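Local atomic coordinates of putative tetrapyrrole (Corrin/porphyrin) methylase (Bacteroides fragilis, PDB entry 3FFY), a protein that probably methylates the ribose 2'-oxygen of a cytidine in 16S ribosomal RNA, using S-adenosylmethionine, this chain being the C-terminal part of the enzyme. Residues A[70-76]-A[105-111]; A[55-60]-A[93-98]; A[15-19]-A[43-47]. All blocks are in the same frame, centred on the assembly; numbering follows the deposited sequence.

Contact 1. Residues A[70-76]-A[105-111]; sequences RQVSVSR and EIVIVLA
Ser73 and Val109 bind each other through both backbone groups, and the bond from Val109 N to Ser73 O, 2.8 Å long, is almost perfectly straight. Ser75 and Val107 form the next reciprocal pair, with Ser75 N 2.9 Å from Val107 O, and Ala111 N adds a further bond to Gln71 O. This is a regular antiparallel ladder, in which hydrogen-bonded pairs are interleaved with the non-hydrogen-bonded pairs Val72–Leu110 and Val74–Ile108. In the latter, CA-H groups lean on carbonyls, as where Val72 CA lies 3.3 Å from Val109 O. Where the ladder runs out, Arg70 extends it with its side chain, which bends at both chi2 and chi3. These bends bring Arg70 NH2 to 2.8 Å from Ala111 O, the oxygen lying at the edge of the guanidinium and in its plane.

On the face that carries Val72, Val74, Ile108 and Leu110, Val72 CG2 touches Ile108 CG2 at 3.5 Å, while Val74 CG1 rests against Ile106 CB at 3.8 Å. Leu110 CD1 lies 3.8 Å from Arg70 CG, the two side chains crossing at about a right angle.

Helix 55-66 packs on this face through Leu55, Thr58 and Phe66. Helix 6-12 lies over the other, where Ala9 meets Ser75, Val107 and Val109. Within the sheet, strand 71-77 is flanked by strand 82-87 and strand 106-110 by strand 45-50.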
loop_
_atom_site.group_PDB
_atom_site.type_symbol
_atom_site.label_atom_id
_atom_site.label_comp_id
_atom_site.label_asym_id
_atom_site.label_seq_id
_atom_site.Cartn_x
_atom_site.Cartn_y
_atom_site.Cartn_z
ATOM N N ARG A 70 6.443 -7.857 -15.883
ATOM C CA ARG A 70 6.625 -6.476 -15.406
ATOM C C ARG A 70 5.816 -6.241 -14.155
ATOM O O ARG A 70 4.621 -6.569 -14.091
ATOM C CB ARG A 70 6.215 -5.458 -16.445
ATOM C CG ARG A 70 6.591 -3.983 -16.128
ATOM C CD ARG A 70 8.128 -3.716 -16.228
ATOM N NE ARG A 70 8.655 -3.758 -17.579
ATOM C CZ ARG A 70 8.615 -2.761 -18.480
ATOM N NH1 ARG A 70 9.126 -2.972 -19.689
ATOM N NH2 ARG A 70 8.070 -1.574 -18.212
ATOM N N GLN A 71 6.469 -5.636 -13.170
ATOM C CA GLN A 71 5.825 -5.290 -11.923
ATOM C C GLN A 71 4.818 -4.172 -12.090
ATOM O O GLN A 71 5.026 -3.208 -12.842
ATOM C CB GLN A 71 6.862 -4.955 -10.844
ATOM C CG GLN A 71 7.671 -6.144 -10.346
ATOM C CD GLN A 71 6.809 -7.166 -9.562
ATOM O OE1 GLN A 71 5.964 -6.784 -8.747
ATOM N NE2 GLN A 71 7.048 -8.452 -9.785
ATOM N N VAL A 72 3.684 -4.338 -11.392
ATOM C CA VAL A 72 2.592 -3.427 -11.453
ATOM C C VAL A 72 1.863 -3.419 -10.122
ATOM O O VAL A 72 1.964 -4.391 -9.316
ATOM C CB VAL A 72 1.622 -3.866 -12.561
ATOM C CG1 VAL A 72 1.046 -5.306 -12.258
ATOM C CG2 VAL A 72 0.526 -2.805 -12.839
ATOM N N SER A 73 1.142 -2.326 -9.869
ATOM C CA SER A 73 0.351 -2.142 -8.641
ATOM C C SER A 73 -0.954 -1.504 -9.089
ATOM O O SER A 73 -0.919 -0.463 -9.769
ATOM C CB SER A 73 1.052 -1.154 -7.694
ATOM O OG SER A 73 0.481 -1.183 -6.397
ATOM N N VAL A 74 -2.080 -2.066 -8.668
ATOM C CA VAL A 74 -3.361 -1.470 -8.967
ATOM C C VAL A 74 -4.019 -1.113 -7.635
ATOM O O VAL A 74 -4.092 -1.948 -6.699
ATOM C CB VAL A 74 -4.219 -2.386 -9.868
ATOM C CG1 VAL A 74 -5.685 -1.870 -9.907
ATOM C CG2 VAL A 74 -3.542 -2.527 -11.282
ATOM N N SER A 75 -4.413 0.145 -7.531
ATOM C CA SER A 75 -4.879 0.694 -6.288
ATOM C C SER A 75 -6.212 1.418 -6.416
ATOM O O SER A 75 -6.528 2.121 -7.407
ATOM C CB SER A 75 -3.863 1.689 -5.683
ATOM O OG SER A 75 -2.674 1.028 -5.327
ATOM N N ARG A 76 -6.950 1.303 -5.331
ATOM C CA ARG A 76 -8.185 1.997 -5.207
ATOM C C ARG A 76 -8.163 2.798 -3.931
ATOM O O ARG A 76 -7.787 2.310 -2.854
ATOM C CB ARG A 76 -9.298 0.965 -5.206
ATOM C CG ARG A 76 -10.656 1.591 -5.263
ATOM C CD ARG A 76 -11.685 0.552 -5.140
ATOM N NE ARG A 76 -12.764 1.094 -4.339
ATOM C CZ ARG A 76 -13.232 0.537 -3.228
ATOM N NH1 ARG A 76 -12.728 -0.614 -2.781
ATOM N NH2 ARG A 76 -14.225 1.127 -2.567
ATOM N N GLU A 105 -12.941 3.359 -9.820
ATOM C CA GLU A 105 -11.831 3.918 -10.541
ATOM C C GLU A 105 -10.533 3.512 -9.821
ATOM O O GLU A 105 -10.432 3.559 -8.582
ATOM C CB GLU A 105 -11.926 5.442 -10.657
ATOM C CG GLU A 105 -10.976 6.020 -11.749
ATOM C CD GLU A 105 -11.427 5.711 -13.182
ATOM O OE1 GLU A 105 -12.562 5.155 -13.406
ATOM O OE2 GLU A 105 -10.611 6.032 -14.092
ATOM N N ILE A 106 -9.565 3.068 -10.614
ATOM C CA ILE A 106 -8.294 2.644 -10.065
ATOM C C ILE A 106 -7.156 3.442 -10.676
ATOM O O ILE A 106 -7.328 4.149 -11.661
ATOM C CB ILE A 106 -8.077 1.120 -10.227
ATOM C CG1 ILE A 106 -8.263 0.665 -11.691
ATOM C CG2 ILE A 106 -9.076 0.361 -9.313
ATOM C CD1 ILE A 106 -9.758 0.177 -12.008
ATOM N N VAL A 107 -6.011 3.307 -10.031
ATOM C CA VAL A 107 -4.748 3.841 -10.456
ATOM C C VAL A 107 -3.888 2.610 -10.711
ATOM O O VAL A 107 -3.874 1.640 -9.907
ATOM C CB VAL A 107 -4.058 4.718 -9.325
ATOM C CG1 VAL A 107 -2.717 5.312 -9.799
ATOM C CG2 VAL A 107 -5.017 5.787 -8.772
ATOM N N ILE A 108 -3.192 2.629 -11.860
ATOM C CA ILE A 108 -2.227 1.643 -12.203
ATOM C C ILE A 108 -0.851 2.280 -12.116
ATOM O O ILE A 108 -0.587 3.314 -12.761
ATOM C CB ILE A 108 -2.438 1.072 -13.650
ATOM C CG1 ILE A 108 -3.895 0.642 -13.829
ATOM C CG2 ILE A 108 -1.405 -0.085 -13.926
ATOM C CD1 ILE A 108 -4.325 0.285 -15.310
ATOM N N VAL A 109 0.013 1.661 -11.309
ATOM C CA VAL A 109 1.425 2.071 -11.201
ATOM C C VAL A 109 2.255 0.947 -11.778
ATOM O O VAL A 109 2.297 -0.163 -11.226
ATOM C CB VAL A 109 1.843 2.372 -9.753
ATOM C CG1 VAL A 109 3.336 2.918 -9.679
ATOM C CG2 VAL A 109 0.877 3.384 -9.183
ATOM N N LEU A 110 2.857 1.226 -12.935
ATOM C CA LEU A 110 3.584 0.264 -13.749
ATOM C C LEU A 110 5.091 0.564 -13.677
ATOM O O LEU A 110 5.540 1.676 -13.925
ATOM C CB LEU A 110 3.132 0.393 -15.218
ATOM C CG LEU A 110 3.696 -0.624 -16.244
ATOM C CD1 LEU A 110 3.290 -2.135 -15.948
ATOM C CD2 LEU A 110 3.345 -0.161 -17.701
ATOM N N ALA A 111 5.852 -0.460 -13.361
ATOM C CA ALA A 111 7.317 -0.402 -13.347
ATOM C C ALA A 111 7.832 -0.099 -14.739
ATOM O O ALA A 111 7.286 -0.583 -15.757
ATOM C CB ALA A 111 7.916 -1.750 -12.791
#

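Contact 2. Residues A[55-60]-A[93-98]; sequences LLKTLT and LIEHFT. With SO4 (sulfate ion), chain C.
Leu56, whose side chain leans on Ile94 and Phe97 of the partner helix, has its own O gripped by Thr60 N and by Thr60 OG1, the hydroxyl approaching at 2.8 Å from above the carbonyl plane. In the partner helix, Thr98 OG1 bonds back to Ile94 O at 2.6 Å, also from above the plane. Each threonine thus turns its hydroxyl onto its own helix, and the helices meet through apolar groups. Leu56 CD2 lies 4.0 Å from Ile94 CG2, and Leu59 CB is equally far from Ile94 CG1. Methyls also rest on backbone carbonyls, Ile94 CD1 stopping 3.6 Å from Leu59 O.

The two helices run antiparallel, at 162° with segment axes 9.7 Å apart, and lie side by side on one face of the mixed sheet of this alpha/beta domain; Leu55, Leu59 and Leu93 all touch Val74 of strand 71-77.

Nearer the sheet, the Phe97 ring lies between Leu55 and His96. With chi1 at -70°, its CG stands anti to the carbonyl carbon, and the ring receives Leu55 CD2 squarely over one face in a CH-pi contact, 3.8 Å from the centroid. His96 CD2 lies over the centre of the opposite face. Leu59 CD1 comes in obliquely, 3.9 Å from Phe97 CD2. His96 ND1 gives a nearly straight hydrogen bond to a sulfate ion, most likely picked up during crystallisation, which Ser79 OG of the second subunit also binds.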
loop_
_atom_site.group_PDB
_atom_site.type_symbol
_atom_site.label_atom_id
_atom_site.label_comp_id
_atom_site.label_asym_id
_atom_site.label_seq_id
_atom_site.Cartn_x
_atom_site.Cartn_y
_atom_site.Cartn_z
ATOM N N LEU A 55 -10.133 -2.281 -16.983
ATOM C CA LEU A 55 -8.837 -2.647 -16.392
ATOM C C LEU A 55 -8.192 -3.896 -16.982
ATOM O O LEU A 55 -7.000 -3.889 -17.287
ATOM C CB LEU A 55 -8.940 -2.804 -14.866
ATOM C CG LEU A 55 -7.624 -3.132 -14.115
ATOM C CD1 LEU A 55 -6.532 -2.030 -14.342
ATOM C CD2 LEU A 55 -7.929 -3.380 -12.653
ATOM N N LEU A 56 -8.968 -4.969 -17.157
ATOM C CA LEU A 56 -8.388 -6.241 -17.562
ATOM C C LEU A 56 -7.778 -6.104 -18.946
ATOM O O LEU A 56 -6.665 -6.551 -19.159
ATOM C CB LEU A 56 -9.431 -7.362 -17.592
ATOM C CG LEU A 56 -9.102 -8.803 -17.134
ATOM C CD1 LEU A 56 -9.849 -9.805 -18.033
ATOM C CD2 LEU A 56 -7.645 -9.134 -16.958
ATOM N N LYS A 57 -8.499 -5.491 -19.876
ATOM C CA LYS A 57 -7.951 -5.212 -21.231
ATOM C C LYS A 57 -6.633 -4.442 -21.152
ATOM O O LYS A 57 -5.637 -4.856 -21.753
ATOM C CB LYS A 57 -8.949 -4.399 -22.081
ATOM C CG LYS A 57 -8.491 -4.109 -23.546
ATOM C CD LYS A 57 -9.475 -3.195 -24.322
ATOM C CE LYS A 57 -8.773 -2.509 -25.544
ATOM N NZ LYS A 57 -9.731 -1.859 -26.481
ATOM N N THR A 58 -6.643 -3.338 -20.403
ATOM C CA THR A 58 -5.433 -2.524 -20.248
ATOM C C THR A 58 -4.253 -3.369 -19.703
ATOM O O THR A 58 -3.129 -3.295 -20.224
ATOM C CB THR A 58 -5.695 -1.275 -19.378
ATOM O OG1 THR A 58 -6.510 -0.373 -20.131
ATOM C CG2 THR A 58 -4.387 -0.589 -19.015
ATOM N N LEU A 59 -4.515 -4.161 -18.654
ATOM C CA LEU A 59 -3.480 -5.010 -18.047
ATOM C C LEU A 59 -2.991 -6.062 -19.014
ATOM O O LEU A 59 -1.798 -6.330 -19.078
ATOM C CB LEU A 59 -3.980 -5.694 -16.782
ATOM C CG LEU A 59 -4.262 -4.774 -15.602
ATOM C CD1 LEU A 59 -4.814 -5.643 -14.510
ATOM C CD2 LEU A 59 -3.062 -4.013 -15.123
ATOM N N THR A 60 -3.913 -6.619 -19.806
ATOM C CA THR A 60 -3.550 -7.604 -20.810
ATOM C C THR A 60 -2.637 -6.976 -21.854
ATOM O O THR A 60 -1.582 -7.504 -22.191
ATOM C CB THR A 60 -4.783 -8.225 -21.458
ATOM O OG1 THR A 60 -5.586 -8.799 -20.409
ATOM C CG2 THR A 60 -4.349 -9.280 -22.404
ATOM N N LEU A 93 -1.606 -10.033 -11.809
ATOM C CA LEU A 93 -2.772 -9.158 -11.768
ATOM C C LEU A 93 -3.835 -9.553 -12.816
ATOM O O LEU A 93 -4.986 -9.354 -12.593
ATOM C CB LEU A 93 -2.395 -7.696 -11.902
ATOM C CG LEU A 93 -2.182 -6.918 -10.547
ATOM C CD1 LEU A 93 -0.938 -7.483 -9.768
ATOM C CD2 LEU A 93 -2.063 -5.514 -10.821
ATOM N N ILE A 94 -3.449 -10.088 -13.967
ATOM C CA ILE A 94 -4.414 -10.502 -14.997
ATOM C C ILE A 94 -5.227 -11.672 -14.459
ATOM O O ILE A 94 -6.457 -11.729 -14.571
ATOM C CB ILE A 94 -3.657 -10.884 -16.318
ATOM C CG1 ILE A 94 -3.128 -9.590 -17.019
ATOM C CG2 ILE A 94 -4.604 -11.651 -17.230
ATOM C CD1 ILE A 94 -1.988 -9.742 -17.987
ATOM N N GLU A 95 -4.519 -12.586 -13.828
ATOM C CA GLU A 95 -5.182 -13.735 -13.234
ATOM C C GLU A 95 -6.137 -13.246 -12.137
ATOM O O GLU A 95 -7.273 -13.700 -12.060
ATOM C CB GLU A 95 -4.135 -14.686 -12.666
ATOM C CG GLU A 95 -4.613 -15.809 -11.728
ATOM C CD GLU A 95 -3.391 -16.576 -11.155
ATOM O OE1 GLU A 95 -2.806 -16.105 -10.133
ATOM O OE2 GLU A 95 -2.981 -17.598 -11.735
ATOM N N HIS A 96 -5.675 -12.328 -11.298
ATOM C CA HIS A 96 -6.491 -11.816 -10.190
ATOM C C HIS A 96 -7.754 -11.125 -10.698
ATOM O O HIS A 96 -8.856 -11.396 -10.217
ATOM C CB HIS A 96 -5.686 -10.837 -9.309
ATOM C CG HIS A 96 -6.488 -10.245 -8.195
ATOM N ND1 HIS A 96 -6.701 -10.905 -6.994
ATOM C CD2 HIS A 96 -7.192 -9.085 -8.126
ATOM C CE1 HIS A 96 -7.461 -10.146 -6.221
ATOM N NE2 HIS A 96 -7.773 -9.040 -6.879
ATOM N N PHE A 97 -7.600 -10.233 -11.672
ATOM C CA PHE A 97 -8.762 -9.516 -12.180
ATOM C C PHE A 97 -9.568 -10.234 -13.242
ATOM O O PHE A 97 -10.562 -9.657 -13.759
ATOM C CB PHE A 97 -8.379 -8.128 -12.656
ATOM C CG PHE A 97 -8.025 -7.228 -11.546
ATOM C CD1 PHE A 97 -9.000 -6.839 -10.649
ATOM C CD2 PHE A 97 -6.691 -6.836 -11.332
ATOM C CE1 PHE A 97 -8.681 -6.003 -9.566
ATOM C CE2 PHE A 97 -6.353 -6.018 -10.259
ATOM C CZ PHE A 97 -7.358 -5.588 -9.371
ATOM N N THR A 98 -9.159 -11.457 -13.568
ATOM C CA THR A 98 -10.047 -12.352 -14.287
ATOM C C THR A 98 -11.028 -12.992 -13.297
ATOM O O THR A 98 -12.210 -13.071 -13.605
ATOM C CB THR A 98 -9.290 -13.433 -15.074
ATOM O OG1 THR A 98 -8.392 -12.786 -15.957
ATOM C CG2 THR A 98 -10.257 -14.333 -15.917
HETATM S S SO4 C . -5.416 -13.395 -4.853
HETATM O O1 SO4 C . -6.465 -14.311 -4.286
HETATM O O2 SO4 C . -5.715 -12.078 -4.201
HETATM O O3 SO4 C . -5.684 -13.139 -6.332
HETATM O O4 SO4 C . -4.141 -14.019 -4.512
#

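Contact 3. Residues A[15-19]-A[43-47]; sequences LPNEK and HRTMV
Thr45 and Pro16 meet through a single polar contact, Thr45 OG1 giving its hydrogen bond to Pro16 O. At 2.4 Å the modelled separation between Thr45 OG1 and Pro16 O is very short, so its exact length is doubtful. The hydroxyl is placed by chi1 of -60°, which sets OG1 beside the backbone N of Thr45, leaving CG2 anti to that nitrogen. Around the bond the proline ring crosses the threonine obliquely, with Pro16 CD 3.7 Å from Thr45 OG1. Leu15 CB stands a little farther off, 4.2 Å from Thr45 OG1.

At the exposed end, Lys19 CE lies over one face of the Arg44 guanidinium, displaced toward its rim. Successive bends from chi2 to chi4 fold the lysine chain to bring CE there. This holds for one of two modelled conformers of Arg44, so the arrangement, and the closeness of the two like charges that goes with it, is doubtful.

Farther out, Ser13 OG is hydrogen-bonded to Leu15 N, and Glu42 OE2 to Arg44 N. Thr45 packs on Leu10 of helix 6-12 and Val109 of strand 106-110, while its backbone pairs with Cys21. Loop 15-19 leads from helix 6-12 into edge strand 20-24, and the Thr45 hydroxyl ties it to the segment that belongs to the neighbouring parallel strand 45-50, though the length of that bond is uncertain. With helix 6-12 on one face of the mixed sheet and helix 55-66 on the other, the whole is a three-layer alpha/beta/alpha arrangement.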
loop_
_atom_site.group_PDB
_atom_site.type_symbol
_atom_site.label_atom_id
_atom_site.label_comp_id
_atom_site.label_asym_id
_atom_site.label_seq_id
_atom_site.Cartn_x
_atom_site.Cartn_y
_atom_site.Cartn_z
ATOM N N LEU A 15 7.064 0.604 -5.797
ATOM C CA LEU A 15 7.870 0.786 -7.024
ATOM C C LEU A 15 8.616 2.130 -6.933
ATOM O O LEU A 15 8.260 2.983 -6.123
ATOM C CB LEU A 15 6.994 0.692 -8.299
ATOM C CG LEU A 15 6.354 -0.666 -8.632
ATOM C CD1 LEU A 15 5.364 -0.547 -9.816
ATOM C CD2 LEU A 15 7.434 -1.685 -8.908
ATOM N N PRO A 16 9.681 2.304 -7.725
ATOM C CA PRO A 16 10.385 3.610 -7.637
ATOM C C PRO A 16 9.388 4.739 -7.946
ATOM O O PRO A 16 8.590 4.637 -8.903
ATOM C CB PRO A 16 11.497 3.514 -8.701
ATOM C CG PRO A 16 11.571 2.042 -9.092
ATOM C CD PRO A 16 10.200 1.448 -8.808
ATOM N N ASN A 17 9.371 5.758 -7.104
ATOM C CA ASN A 17 8.248 6.698 -7.142
ATOM C C ASN A 17 8.632 8.135 -7.036
ATOM O O ASN A 17 7.765 9.002 -6.886
ATOM C CB ASN A 17 7.241 6.379 -6.025
ATOM C CG ASN A 17 7.871 6.398 -4.641
ATOM O OD1 ASN A 17 8.913 7.052 -4.413
ATOM N ND2 ASN A 17 7.262 5.648 -3.714
ATOM N N GLU A 18 9.920 8.398 -7.107
ATOM C CA GLU A 18 10.361 9.752 -7.038
ATOM C C GLU A 18 10.467 10.288 -8.463
ATOM O O GLU A 18 10.158 11.471 -8.692
ATOM C CB GLU A 18 11.661 9.848 -6.248
ATOM C CG GLU A 18 11.495 9.340 -4.784
ATOM C CD GLU A 18 12.806 9.358 -3.985
ATOM O OE1 GLU A 18 13.767 10.057 -4.399
ATOM O OE2 GLU A 18 12.864 8.660 -2.944
ATOM N N LYS A 19 10.867 9.424 -9.406
ATOM C CA LYS A 19 10.792 9.735 -10.828
ATOM C C LYS A 19 9.686 8.908 -11.446
ATOM O O LYS A 19 9.697 7.664 -11.361
ATOM C CB LYS A 19 12.098 9.461 -11.548
ATOM C CG LYS A 19 13.247 10.355 -11.104
ATOM C CD LYS A 19 14.018 10.875 -12.307
ATOM C CE LYS A 19 13.342 12.127 -12.916
ATOM N NZ LYS A 19 13.614 13.378 -12.107
ATOM N N HIS A 43 11.964 3.934 -18.914
ATOM C CA HIS A 43 12.604 3.373 -17.726
ATOM C C HIS A 43 11.976 3.850 -16.403
ATOM O O HIS A 43 12.221 3.262 -15.363
ATOM C CB HIS A 43 14.107 3.654 -17.721
ATOM C CG HIS A 43 14.868 2.977 -18.834
ATOM N ND1 HIS A 43 14.603 3.197 -20.176
ATOM C CD2 HIS A 43 15.915 2.110 -18.802
ATOM C CE1 HIS A 43 15.445 2.492 -20.918
ATOM N NE2 HIS A 43 16.252 1.824 -20.111
ATOM N N ARG A 44 11.181 4.920 -16.430
ATOM C CA ARG A 44 10.542 5.447 -15.211
ATOM C C ARG A 44 9.221 4.707 -14.956
ATOM O O ARG A 44 8.594 4.243 -15.880
ATOM C CB ARG A 44 10.257 6.960 -15.321
ATOM C CG ARG A 44 11.484 7.892 -15.536
ATOM C CD ARG A 44 11.010 9.220 -16.174
ATOM N NE ARG A 44 12.050 10.237 -16.426
ATOM C CZ ARG A 44 11.960 11.492 -16.021
ATOM N NH1 ARG A 44 10.889 11.888 -15.354
ATOM N NH2 ARG A 44 12.940 12.345 -16.278
ATOM N N THR A 45 8.821 4.633 -13.679
ATOM C CA THR A 45 7.478 4.204 -13.275
ATOM C C THR A 45 6.454 5.058 -14.025
ATOM O O THR A 45 6.648 6.236 -14.202
ATOM C CB THR A 45 7.292 4.390 -11.770
ATOM O OG1 THR A 45 8.281 3.600 -11.101
ATOM C CG2 THR A 45 5.888 3.976 -11.314
HETATM N N MSE A 46 5.380 4.435 -14.478
HETATM C CA MSE A 46 4.313 5.095 -15.210
HETATM C C MSE A 46 3.081 5.011 -14.359
HETATM O O MSE A 46 2.844 3.986 -13.709
HETATM C CB MSE A 46 4.092 4.384 -16.526
HETATM C CG MSE A 46 5.257 4.673 -17.460
HETATM SE SE MSE A 46 5.423 3.412 -18.824
HETATM C CE MSE A 46 6.164 1.961 -17.723
ATOM N N VAL A 47 2.289 6.072 -14.371
ATOM C CA VAL A 47 1.049 6.080 -13.611
ATOM C C VAL A 47 -0.093 6.381 -14.555
ATOM O O VAL A 47 -0.041 7.353 -15.347
ATOM C CB VAL A 47 1.058 7.137 -12.473
ATOM C CG1 VAL A 47 -0.316 7.096 -11.719
ATOM C CG2 VAL A 47 2.291 6.898 -11.554
#

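Contact 3 comes first along the chain, joining loop 15-19 to segment 43-47, and it closes before the other two open; contacts 1 and 2 then interlock, their segments alternating in sequence. Contact 1 lies about 3 Å from the chain centre, its own centre about 11 Å from those of both others. It touches contact 2 through Ile108 on Leu55 and Val74 on Leu93, and contact 3 through Val109 on Thr45 and a probable hydrogen bond from Met46 N to Leu110 O. Contacts 2 and 3, on opposite sides of the chain centre, are about 20 Å apart between centres. The central strands thus connect a helix pair to the surface loop, making one compact alpha/beta unit.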